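Local coordinates for regulator of polyketide synthase expression (Bifidobacterium adolescentis, PDB 3ONQ), which is of unknown function but probably binds DNA through a helix-turn-helix domain to regulate transcription, at residues Asn224-Arg227 against Tyr228-Arg232. Numbering follows the deposited sequence.
Sequences NTVR and YRLKR. With SO4 (sulfate ion), chain S.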
loop_
_atom_site.group_PDB
_atom_site.type_symbol
_atom_site.label_atom_id
_atom_site.label_comp_id
_atom_site.label_asym_id
_atom_site.label_seq_id
_atom_site.Cartn_x
_atom_site.Cartn_y
_atom_site.Cartn_z
ATOM N N ASN B 224 17.591 38.196 -19.071
ATOM C CA ASN B 224 16.272 37.899 -19.631
ATOM C C ASN B 224 16.034 36.411 -19.778
ATOM O O ASN B 224 14.900 35.938 -19.697
ATOM C CB ASN B 224 16.085 38.561 -20.996
ATOM C CG ASN B 224 15.935 40.064 -20.899
ATOM O OD1 ASN B 224 15.709 40.604 -19.816
ATOM N ND2 ASN B 224 16.048 40.751 -22.037
ATOM N N THR B 225 17.107 35.668 -20.010
ATOM C CA THR B 225 16.976 34.236 -20.178
ATOM C C THR B 225 16.654 33.578 -18.836
ATOM O O THR B 225 15.797 32.683 -18.758
ATOM C CB THR B 225 18.226 33.633 -20.838
ATOM O OG1 THR B 225 18.279 34.082 -22.194
ATOM C CG2 THR B 225 18.166 32.123 -20.826
ATOM N N VAL B 226 17.320 34.037 -17.782
ATOM C CA VAL B 226 16.999 33.572 -16.441
ATOM C C VAL B 226 15.548 33.921 -16.122
ATOM O O VAL B 226 14.798 33.088 -15.609
ATOM C CB VAL B 226 17.899 34.214 -15.383
ATOM C CG1 VAL B 226 17.456 33.777 -13.979
ATOM C CG2 VAL B 226 19.359 33.850 -15.630
ATOM N N ARG B 227 15.162 35.156 -16.434
ATOM C CA ARG B 227 13.803 35.627 -16.188
ATOM C C ARG B 227 12.796 34.694 -16.843
ATOM O O ARG B 227 11.838 34.251 -16.217
ATOM C CB ARG B 227 13.635 37.039 -16.742
ATOM C CG ARG B 227 13.061 38.046 -15.764
ATOM C CD ARG B 227 12.867 39.405 -16.438
ATOM N NE ARG B 227 14.140 40.015 -16.824
ATOM C CZ ARG B 227 14.742 40.989 -16.145
ATOM N NH1 ARG B 227 15.902 41.478 -16.567
ATOM N NH2 ARG B 227 14.183 41.479 -15.046
ATOM N N TYR B 228 13.030 34.393 -18.113
ATOM C CA TYR B 228 12.137 33.546 -18.882
ATOM C C TYR B 228 12.039 32.143 -18.274
ATOM O O TYR B 228 10.944 31.586 -18.135
ATOM C CB TYR B 228 12.605 33.496 -20.346
ATOM C CG TYR B 228 11.798 32.584 -21.253
ATOM C CD1 TYR B 228 10.669 33.055 -21.923
ATOM C CD2 TYR B 228 12.175 31.260 -21.458
ATOM C CE1 TYR B 228 9.928 32.228 -22.763
ATOM C CE2 TYR B 228 11.438 30.423 -22.294
ATOM C CZ TYR B 228 10.319 30.912 -22.942
ATOM O OH TYR B 228 9.592 30.087 -23.771
ATOM N N ARG B 229 13.173 31.565 -17.902
ATOM C CA ARG B 229 13.147 30.246 -17.260
ATOM C C ARG B 229 12.400 30.207 -15.926
ATOM O O ARG B 229 11.667 29.251 -15.657
ATOM C CB ARG B 229 14.556 29.683 -17.091
ATOM C CG ARG B 229 15.235 29.402 -18.424
ATOM C CD ARG B 229 16.713 29.181 -18.228
ATOM N NE ARG B 229 17.400 28.947 -19.491
ATOM C CZ ARG B 229 18.710 28.738 -19.594
ATOM N NH1 ARG B 229 19.478 28.736 -18.501
ATOM N NH2 ARG B 229 19.247 28.523 -20.789
ATOM N N LEU B 230 12.586 31.222 -15.084
ATOM C CA LEU B 230 11.874 31.250 -13.801
ATOM C C LEU B 230 10.367 31.323 -14.020
ATOM O O LEU B 230 9.593 30.693 -13.306
ATOM C CB LEU B 230 12.332 32.419 -12.938
ATOM C CG LEU B 230 13.825 32.453 -12.649
ATOM C CD1 LEU B 230 14.163 33.678 -11.821
ATOM C CD2 LEU B 230 14.258 31.171 -11.954
ATOM N N LYS B 231 9.965 32.097 -15.022
ATOM C CA LYS B 231 8.558 32.243 -15.357
ATOM C C LYS B 231 7.993 30.888 -15.791
ATOM O O LYS B 231 6.913 30.476 -15.347
ATOM C CB LYS B 231 8.387 33.304 -16.446
ATOM C CG LYS B 231 6.946 33.567 -16.851
ATOM C CD LYS B 231 6.850 34.794 -17.748
ATOM C CE LYS B 231 5.609 34.741 -18.635
ATOM N NZ LYS B 231 5.653 33.592 -19.590
ATOM N N ARG B 232 8.742 30.184 -16.631
ATOM C CA ARG B 232 8.331 28.855 -17.065
ATOM C C ARG B 232 8.191 27.916 -15.867
ATOM O O ARG B 232 7.217 27.167 -15.758
ATOM C CB ARG B 232 9.334 28.286 -18.070
ATOM C CG ARG B 232 8.968 26.906 -18.597
ATOM C CD ARG B 232 10.190 26.166 -19.142
ATOM N NE ARG B 232 10.753 26.806 -20.331
ATOM C CZ ARG B 232 12.052 27.037 -20.520
ATOM N NH1 ARG B 232 12.937 26.687 -19.597
ATOM N NH2 ARG B 232 12.466 27.620 -21.636
HETATM S S SO4 S . 16.159 28.327 -22.917
HETATM O O1 SO4 S . 15.733 29.146 -24.048
HETATM O O2 SO4 S . 15.621 26.973 -23.050
HETATM O O3 SO4 S . 17.618 28.271 -22.907
HETATM O O4 SO4 S . 15.662 28.924 -21.681
#
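Arg229 grips a sulfate ion with two nearly straight hydrogen bonds while the methyl of Thr225, one helical turn earlier, lies over one face of its guanidinium group. Both residues sit on helix 223-237, which follows helix 212-219 after a short turn in the PucR C-terminal helix-turn-helix domain and is consistent with the recognition helix. Arg229 NE gives its hydrogen to sulfate O4 at 2.8 Å, and NH2 reaches O3 at 2.7 Å, so the ion meets the edge of the guanidinium group. The chain is extended from CG to NE, with chi3 at -178°, which carries the group out alongside Thr225. Thr225 CG2 is 3.5 Å from Arg229 NE, nearer the margin of the flat group than its centre. Arg229 NH1 is hydrogen-bonded to Thr201 OG1 of helix 198-207, which would help to fix the rotation of the group. Replacing Arg229 by alanine is likely to leave the sulfate, within this group of side chains, with the weak Arg232 bond alone, and the Thr225 methyl without its flat partner. The ion probably comes from the crystallisation liquor, but its place on this helix is compatible with a site for a DNA phosphate. On the buried side, Val226 and Leu230 run side by side and pack against Leu212 of helix 212-219. Val226 CG1 lies 3.9 Å from Leu230 CD1. The backbone makes i to i+4 hydrogen bonds, such as Leu230 N to Val226 O at 2.9 Å. Arg232 NH2 makes its long, weak bond to sulfate O4 at 3.5 Å, the same oxygen that Arg229 NE holds.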